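Local coordinates for protein TqaL (Neurospora crassa, PDB 7EEH) that belongs to the 2OG-Fe dioxygenase family of the cupin clan and holds an iron ion in a largely antiparallel beta fold, at residues Phe117-Asp122 and Arg296-Leu301; Leu124-Ala129 and Leu301-Pro306; Lys158-Leu163 and Phe275-Val280. The protein carries 1 engineered substitution. All coordinates share one frame; numbering follows the deposited sequence.

Interaction 1 of 3, residues Phe117-Asp122 and Arg296-Leu301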
# COMPACT_ATOMS: atom_id res chain seq x y z
N PHE B 117 4.30 36.04 -28.41
CA PHE B 117 4.36 36.58 -27.05
C PHE B 117 3.58 35.76 -26.04
O PHE B 117 3.60 36.11 -24.85
CB PHE B 117 3.84 38.02 -27.04
CG PHE B 117 4.56 38.91 -28.01
CD1 PHE B 117 5.82 39.41 -27.71
CD2 PHE B 117 4.01 39.21 -29.24
CE1 PHE B 117 6.50 40.22 -28.61
CE2 PHE B 117 4.68 40.02 -30.14
CZ PHE B 117 5.92 40.52 -29.82
N ASP B 118 2.88 34.71 -26.46
CA ASP B 118 2.06 33.91 -25.56
C ASP B 118 2.67 32.52 -25.35
O ASP B 118 1.95 31.52 -25.22
CB ASP B 118 0.62 33.83 -26.07
CG ASP B 118 0.50 33.09 -27.42
OD1 ASP B 118 1.54 32.86 -28.07
OD2 ASP B 118 -0.63 32.74 -27.82
N GLU B 119 3.99 32.44 -25.33
CA GLU B 119 4.68 31.17 -25.11
C GLU B 119 4.62 30.79 -23.63
O GLU B 119 4.77 31.63 -22.75
CB GLU B 119 6.14 31.27 -25.53
CG GLU B 119 6.37 31.33 -27.01
CD GLU B 119 7.83 31.12 -27.35
OE1 GLU B 119 8.63 32.05 -27.14
OE2 GLU B 119 8.18 30.01 -27.79
N VAL B 120 4.39 29.50 -23.37
CA VAL B 120 4.52 28.97 -22.01
C VAL B 120 5.92 29.27 -21.48
O VAL B 120 6.92 29.07 -22.19
CB VAL B 120 4.23 27.46 -22.01
CG1 VAL B 120 4.94 26.78 -20.85
CG2 VAL B 120 2.74 27.20 -21.98
N GLN B 121 6.00 29.74 -20.23
CA GLN B 121 7.25 30.24 -19.66
C GLN B 121 7.83 29.26 -18.64
O GLN B 121 7.21 28.26 -18.26
CB GLN B 121 7.04 31.62 -19.02
CG GLN B 121 6.61 32.69 -20.02
CD GLN B 121 7.70 32.96 -21.05
OE1 GLN B 121 8.84 33.25 -20.69
NE2 GLN B 121 7.36 32.84 -22.34
N ASP B 122 9.05 29.56 -18.19
CA ASP B 122 9.67 28.71 -17.18
C ASP B 122 8.82 28.62 -15.92
O ASP B 122 8.84 27.58 -15.23
CB ASP B 122 11.07 29.23 -16.84
CG ASP B 122 12.13 28.76 -17.84
OD1 ASP B 122 11.83 27.83 -18.63
OD2 ASP B 122 13.25 29.30 -17.82
N ARG B 296 12.85 20.25 -33.33
CA ARG B 296 13.94 21.04 -32.78
C ARG B 296 13.59 21.47 -31.36
O ARG B 296 12.50 22.00 -31.12
CB ARG B 296 14.21 22.26 -33.67
CG ARG B 296 14.58 21.87 -35.09
CD ARG B 296 14.98 23.07 -35.94
NE ARG B 296 15.99 23.89 -35.28
CZ ARG B 296 17.28 23.57 -35.21
NH1 ARG B 296 17.74 22.44 -35.75
NH2 ARG B 296 18.13 24.39 -34.59
N PRO B 297 14.47 21.24 -30.39
CA PRO B 297 14.20 21.71 -29.04
C PRO B 297 14.23 23.23 -28.97
O PRO B 297 14.77 23.92 -29.85
CB PRO B 297 15.32 21.09 -28.20
CG PRO B 297 16.38 20.74 -29.19
CD PRO B 297 15.70 20.44 -30.47
N HIS B 298 13.60 23.76 -27.93
CA HIS B 298 13.49 25.21 -27.79
C HIS B 298 14.84 25.77 -27.37
O HIS B 298 15.46 25.28 -26.43
CB HIS B 298 12.42 25.56 -26.76
CG HIS B 298 11.85 26.94 -26.92
ND1 HIS B 298 12.61 28.08 -26.78
CD2 HIS B 298 10.59 27.35 -27.19
CE1 HIS B 298 11.84 29.14 -26.96
NE2 HIS B 298 10.61 28.73 -27.21
N GLU B 299 15.31 26.78 -28.10
CA GLU B 299 16.65 27.30 -27.85
C GLU B 299 16.69 28.21 -26.63
O GLU B 299 17.66 28.20 -25.87
CB GLU B 299 17.17 28.03 -29.09
CG GLU B 299 17.75 27.11 -30.15
CD GLU B 299 19.24 27.29 -30.31
OE1 GLU B 299 19.77 28.33 -29.86
OE2 GLU B 299 19.90 26.39 -30.89
N GLU B 300 15.64 29.00 -26.41
CA GLU B 300 15.69 29.97 -25.32
C GLU B 300 14.90 29.53 -24.09
O GLU B 300 15.19 30.02 -22.99
CB GLU B 300 15.18 31.33 -25.82
CG GLU B 300 15.27 32.44 -24.77
CD GLU B 300 14.01 33.29 -24.70
OE1 GLU B 300 13.78 34.11 -25.62
OE2 GLU B 300 13.25 33.15 -23.71
N LEU B 301 13.95 28.61 -24.21
CA LEU B 301 13.20 28.08 -23.07
C LEU B 301 13.38 26.57 -22.97
O LEU B 301 12.40 25.81 -22.95
CB LEU B 301 11.72 28.45 -23.19
CG LEU B 301 11.37 29.94 -23.08
CD1 LEU B 301 9.97 30.22 -23.63
CD2 LEU B 301 11.49 30.39 -21.64
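Glu119 and His298 reach for each other from opposite directions and form a His-carboxylate hydrogen bond between two loops, one leading from strand 89-92 into helix 122-125, the other running toward strand 304-306. His298 NE2 donates to Glu119 OE2 over 2.8 Å, close to straight at the hydrogen (166°). The oxygen lies in the imidazole plane and is met on its syn side, although the carboxylate and the ring are turned 29° against each other. At the other ring nitrogen, His298 ND1 accepts from Glu300 N at 3.2 Å, also in the ring plane. Bonds at both nitrogens thus fix how the imidazole is rotated, and Leu301 CB lies over one face, offset toward the rim, 3.7 Å above the plane. Leu301 points toward loop 117-122 and supplies the van der Waals part of the contact, its methyls resting on polar groups. Its CD1 approaches Val120 O at 3.6 Å, while its other methyl, CD2, lies 4.0 Å from Asp122 OD1. These oxygens have polar partners elsewhere: Arg92 bonds to Val120 O and Gln125 to Asp122 OD1, so both are already engaged. Gln121 is folded back by a bend at chi2 (-64°), which carries Gln121 NE2 to Glu119 O, 2.9 Å away, with the donor well above the carbonyl plane.

Interaction 2 of 3, residues Leu124-Ala129 and Leu301-Pro306; sequences LQLNTA and LPMEVP
Gln125, the last residue of the short helix 122-125, lays its side chain along Met303 and ends at the backbone of Leu301, tying the helix to the segment that enters strand 304-306, outermost in the main sheet within this chain. This is the tight half of the contact. Gln125 NE2 donates to Leu301 O over 2.8 Å at an almost straight 169°; the acceptor lies in the amide plane of the glutamine, whereas the nitrogen stands above the carbonyl plane of Leu301. The torsions explain the reach: CG of Gln125 is set between the backbone N and the carbonyl carbon (chi1 72°), and the chain beyond it is extended. Met303, a selenomethionine, runs the opposite way alongside. Its CB packs at 3.5 Å from Gln125 OE1, but the placement of its terminal methyl is doubtful, because CE comes too close to Gln125 O.

The other half is looser and faces solvent. There the exposed Leu126 slides past Met303, with Leu126 CD2 3.8 Å from Met303 CG, and CB of the exposed Pro302 points away from the helix. Just beyond, Asn127 caps helix 128-141, its OD1 accepting weakly from Ala129 N and also bonding to Phe130 N.

The buried amide of Gln125 is gripped at both ends: NE2 also bonds to Asp122 OD1, and OE1 to Arg92 NH1. With an arginine at the oxygen and two acceptors at the nitrogen, the orientation of the amide is settled, and its polar atoms are satisfied although the residue is buried.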
# COMPACT_ATOMS: atom_id res chain seq x y z
N LEU B 124 5.78 27.96 -15.59
CA LEU B 124 4.98 26.74 -15.68
C LEU B 124 5.86 25.52 -15.94
O LEU B 124 5.84 24.56 -15.16
CB LEU B 124 3.91 26.85 -16.77
CG LEU B 124 3.01 25.60 -16.92
CD1 LEU B 124 2.31 25.27 -15.62
CD2 LEU B 124 2.00 25.79 -18.03
N GLN B 125 6.66 25.55 -17.01
CA GLN B 125 7.31 24.33 -17.47
C GLN B 125 8.44 23.86 -16.55
O GLN B 125 8.84 22.71 -16.64
CB GLN B 125 7.83 24.51 -18.90
CG GLN B 125 9.04 25.43 -19.06
CD GLN B 125 9.71 25.26 -20.42
OE1 GLN B 125 9.23 24.50 -21.26
NE2 GLN B 125 10.79 25.98 -20.65
N LEU B 126 8.96 24.70 -15.66
CA LEU B 126 9.90 24.21 -14.66
C LEU B 126 9.23 23.90 -13.32
O LEU B 126 9.90 23.50 -12.37
CB LEU B 126 11.05 25.21 -14.46
CG LEU B 126 11.90 25.53 -15.70
CD1 LEU B 126 13.16 26.34 -15.33
CD2 LEU B 126 12.27 24.27 -16.48
N ASN B 127 7.92 24.10 -13.22
CA ASN B 127 7.17 23.70 -12.05
C ASN B 127 7.15 22.17 -11.97
O ASN B 127 6.74 21.50 -12.93
CB ASN B 127 5.77 24.29 -12.14
CG ASN B 127 4.88 23.92 -10.99
OD1 ASN B 127 4.60 22.74 -10.75
ND2 ASN B 127 4.40 24.92 -10.26
N THR B 128 7.64 21.61 -10.86
CA THR B 128 7.76 20.15 -10.77
C THR B 128 6.42 19.43 -10.74
O THR B 128 6.37 18.22 -11.03
CB THR B 128 8.57 19.74 -9.53
OG1 THR B 128 7.87 20.17 -8.35
CG2 THR B 128 9.95 20.37 -9.57
N ALA B 129 5.34 20.11 -10.34
CA ALA B 129 4.02 19.50 -10.42
C ALA B 129 3.54 19.45 -11.86
O ALA B 129 3.01 18.42 -12.31
CB ALA B 129 3.01 20.25 -9.55
N LEU B 301 13.95 28.61 -24.21
CA LEU B 301 13.20 28.08 -23.07
C LEU B 301 13.38 26.57 -22.97
O LEU B 301 12.40 25.81 -22.95
CB LEU B 301 11.72 28.45 -23.19
CG LEU B 301 11.37 29.94 -23.08
CD1 LEU B 301 9.97 30.22 -23.63
CD2 LEU B 301 11.49 30.39 -21.64
N PRO B 302 14.62 26.09 -22.89
CA PRO B 302 14.84 24.65 -22.93
C PRO B 302 14.26 23.98 -21.70
O PRO B 302 14.12 24.59 -20.64
CB PRO B 302 16.37 24.53 -22.97
CG PRO B 302 16.81 25.72 -22.17
CD PRO B 302 15.86 26.82 -22.56
N MSE B 303 13.92 22.71 -21.86
CA MSE B 303 13.36 21.91 -20.78
C MSE B 303 13.39 20.44 -21.17
O MSE B 303 13.00 20.08 -22.29
CB MSE B 303 11.94 22.38 -20.45
CG MSE B 303 11.35 21.77 -19.20
SE MSE B 303 10.27 20.19 -19.59
CE MSE B 303 8.74 20.78 -18.83
N GLU B 304 13.89 19.59 -20.28
CA GLU B 304 13.87 18.16 -20.55
C GLU B 304 13.92 17.42 -19.22
O GLU B 304 14.78 17.71 -18.39
CB GLU B 304 15.04 17.74 -21.44
CG GLU B 304 15.08 16.24 -21.73
CD GLU B 304 15.66 15.91 -23.08
OE1 GLU B 304 15.88 16.82 -23.91
OE2 GLU B 304 15.88 14.71 -23.34
N VAL B 305 12.99 16.49 -19.02
CA VAL B 305 12.96 15.69 -17.80
C VAL B 305 12.78 14.24 -18.19
O VAL B 305 12.13 13.95 -19.20
CB VAL B 305 11.85 16.14 -16.83
CG1 VAL B 305 12.03 17.59 -16.42
CG2 VAL B 305 10.47 15.91 -17.42
N PRO B 306 13.35 13.30 -17.44
CA PRO B 306 13.14 11.88 -17.76
C PRO B 306 11.71 11.45 -17.49
O PRO B 306 11.04 11.97 -16.60
CB PRO B 306 14.11 11.16 -16.82
CG PRO B 306 14.38 12.14 -15.72
CD PRO B 306 14.31 13.49 -16.35

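Interaction 3 of 3, residues Lys158-Leu163 and Phe275-Val280; sequences KWVCTL and FTRRPV
Neighbouring antiparallel strands of the main sheet, part of the double-stranded beta-helix core of the cupin clan, meet where Val160 and Thr162 form hydrogen-bonded pairs with Arg277 and Phe275; Cys161 and Thr276 between them are a non-hydrogen-bonded pair. Each hydrogen-bonded pair carries two backbone bonds, among them Val160 N to Arg277 O at 2.9 Å and Phe275 N to Thr162 O at 2.8 Å. A water spans the Thr162 end, 2.7 Å from Thr162 OG1, and donates to Phe275 O at 2.9 Å. The Phe275 side chain touches Asp186, an iron ligand, and comes within about 5 Å of the iron at its nearest atom, so this strand end borders the metal site.

Where the strand pairing ends, Arg278 doubles back over Trp159. CB of Arg278 points away from strand 158-163, but a bend at chi2 (-65°) returns the chain across the indole. Arg278 CD sits over the six-membered ring, 3.7 Å from its centroid, as a CH-pi contact, and the guanidinium lies flat on the indole with planes 17° apart. Arg278 CZ is 3.8 Å from the centroid of the five-membered ring, an off-centre cation-pi contact. Trp159 also meets the ring of Phe85.

Arg277, on the same sheet face as Val160, turns its guanidinium to Arg278 O, bonded from NH1 at 3.1 Å, and forms a salt bridge with Asp293. The two adjacent arginines are therefore held differently, Arg277 by a carboxylate and a carbonyl, Arg278 by the pi system of an indole, which probably stabilises its positive charge.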
# COMPACT_ATOMS: atom_id res chain seq x y z
N LYS B 158 8.24 9.17 -31.23
CA LYS B 158 8.07 10.50 -30.65
C LYS B 158 6.61 10.91 -30.76
O LYS B 158 5.96 10.64 -31.77
CB LYS B 158 8.92 11.55 -31.38
CG LYS B 158 10.41 11.50 -31.07
CD LYS B 158 11.25 11.96 -32.25
CE LYS B 158 12.74 11.64 -32.06
NZ LYS B 158 12.99 10.20 -31.69
N TRP B 159 6.09 11.56 -29.72
CA TRP B 159 4.78 12.19 -29.77
C TRP B 159 4.96 13.70 -29.64
O TRP B 159 5.88 14.18 -28.98
CB TRP B 159 3.85 11.74 -28.64
CG TRP B 159 3.61 10.26 -28.44
CD1 TRP B 159 4.49 9.36 -27.96
CD2 TRP B 159 2.39 9.55 -28.67
NE1 TRP B 159 3.91 8.11 -27.89
CE2 TRP B 159 2.62 8.20 -28.33
CE3 TRP B 159 1.12 9.92 -29.15
CZ2 TRP B 159 1.64 7.22 -28.44
CZ3 TRP B 159 0.14 8.94 -29.27
CH2 TRP B 159 0.42 7.60 -28.92
N VAL B 160 4.05 14.44 -30.26
CA VAL B 160 3.94 15.88 -30.09
C VAL B 160 2.83 16.13 -29.08
O VAL B 160 1.71 15.64 -29.26
CB VAL B 160 3.63 16.60 -31.41
CG1 VAL B 160 3.57 18.12 -31.18
CG2 VAL B 160 4.63 16.23 -32.47
N CYS B 161 3.14 16.89 -28.04
CA CYS B 161 2.14 17.27 -27.05
C CYS B 161 2.03 18.79 -27.06
O CYS B 161 2.97 19.49 -26.66
CB CYS B 161 2.51 16.76 -25.66
SG CYS B 161 1.38 17.35 -24.37
N THR B 162 0.90 19.30 -27.55
CA THR B 162 0.64 20.73 -27.51
C THR B 162 -0.13 21.04 -26.23
O THR B 162 -1.23 20.52 -26.02
CB THR B 162 -0.15 21.20 -28.74
OG1 THR B 162 0.47 20.68 -29.92
CG2 THR B 162 -0.11 22.72 -28.82
N LEU B 163 0.46 21.86 -25.38
CA LEU B 163 -0.09 22.18 -24.07
C LEU B 163 -0.56 23.63 -24.02
O LEU B 163 0.22 24.54 -24.29
CB LEU B 163 0.94 21.92 -22.97
CG LEU B 163 0.16 22.22 -21.69
CD1 LEU B 163 -0.29 21.03 -20.92
CD2 LEU B 163 0.85 23.29 -20.83
N PHE B 275 -2.85 18.25 -25.63
CA PHE B 275 -3.26 17.59 -26.87
C PHE B 275 -2.07 16.78 -27.38
O PHE B 275 -1.10 17.37 -27.87
CB PHE B 275 -3.67 18.58 -27.95
CG PHE B 275 -4.85 19.46 -27.62
CD1 PHE B 275 -6.14 18.96 -27.63
CD2 PHE B 275 -4.67 20.83 -27.39
CE1 PHE B 275 -7.23 19.80 -27.39
CE2 PHE B 275 -5.76 21.66 -27.14
CZ PHE B 275 -7.03 21.14 -27.14
N THR B 276 -2.14 15.45 -27.31
CA THR B 276 -1.00 14.60 -27.64
C THR B 276 -1.31 13.70 -28.84
O THR B 276 -2.32 12.98 -28.84
CB THR B 276 -0.58 13.75 -26.43
OG1 THR B 276 -0.14 14.63 -25.38
CG2 THR B 276 0.57 12.81 -26.81
N ARG B 277 -0.43 13.71 -29.84
CA ARG B 277 -0.63 12.90 -31.04
C ARG B 277 0.71 12.45 -31.61
O ARG B 277 1.76 13.01 -31.30
CB ARG B 277 -1.42 13.65 -32.11
CG ARG B 277 -0.72 14.95 -32.60
CD ARG B 277 -1.34 15.44 -33.91
NE ARG B 277 -0.84 16.77 -34.31
CZ ARG B 277 0.38 16.99 -34.80
NH1 ARG B 277 1.24 15.99 -34.96
NH2 ARG B 277 0.74 18.22 -35.15
N ARG B 278 0.65 11.40 -32.45
CA ARG B 278 1.80 11.03 -33.26
C ARG B 278 2.06 12.13 -34.30
O ARG B 278 1.15 12.89 -34.65
CB ARG B 278 1.57 9.68 -33.95
CG ARG B 278 1.41 8.48 -32.97
CD ARG B 278 2.69 8.24 -32.20
NE ARG B 278 2.89 6.85 -31.78
CZ ARG B 278 3.91 6.47 -30.99
NH1 ARG B 278 4.78 7.38 -30.56
NH2 ARG B 278 4.06 5.20 -30.63
N PRO B 279 3.29 12.24 -34.80
CA PRO B 279 3.60 13.30 -35.77
C PRO B 279 2.88 13.08 -37.09
O PRO B 279 2.45 11.98 -37.43
CB PRO B 279 5.12 13.20 -35.95
CG PRO B 279 5.47 11.82 -35.54
CD PRO B 279 4.48 11.43 -34.47
N VAL B 280 2.77 14.17 -37.86
CA VAL B 280 2.18 14.09 -39.18
C VAL B 280 3.06 13.26 -40.10
O VAL B 280 4.30 13.34 -40.06
CB VAL B 280 1.95 15.50 -39.75
CG1 VAL B 280 1.38 15.44 -41.16
CG2 VAL B 280 1.00 16.29 -38.84
O HOH W 1 -0.56 18.31 -30.57

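Interactions 1 and 2 are neighbours, with centres about 11 Å apart, and share Leu301; they also touch where Val120 CG1 packs on Gln125 CB at 4.2 Å. Their segments alternate along the chain, and the nearest pairs, Asp122 with Leu301 and Gln125 with Met303, advance in the same direction along both. Interaction 3 is nested inside the loops closed by both, its centre about 16 Å from that of interaction 1 and about 17 Å from that of interaction 2. It joins strands 158-170 and 267-277 in the middle of the sheet. Leu124 and Leu163 link interactions 2 and 3 by side-chain packing. The late chain thus returns from the iron-bearing core to form, as 304-306, the sheet's outermost strand within this chain.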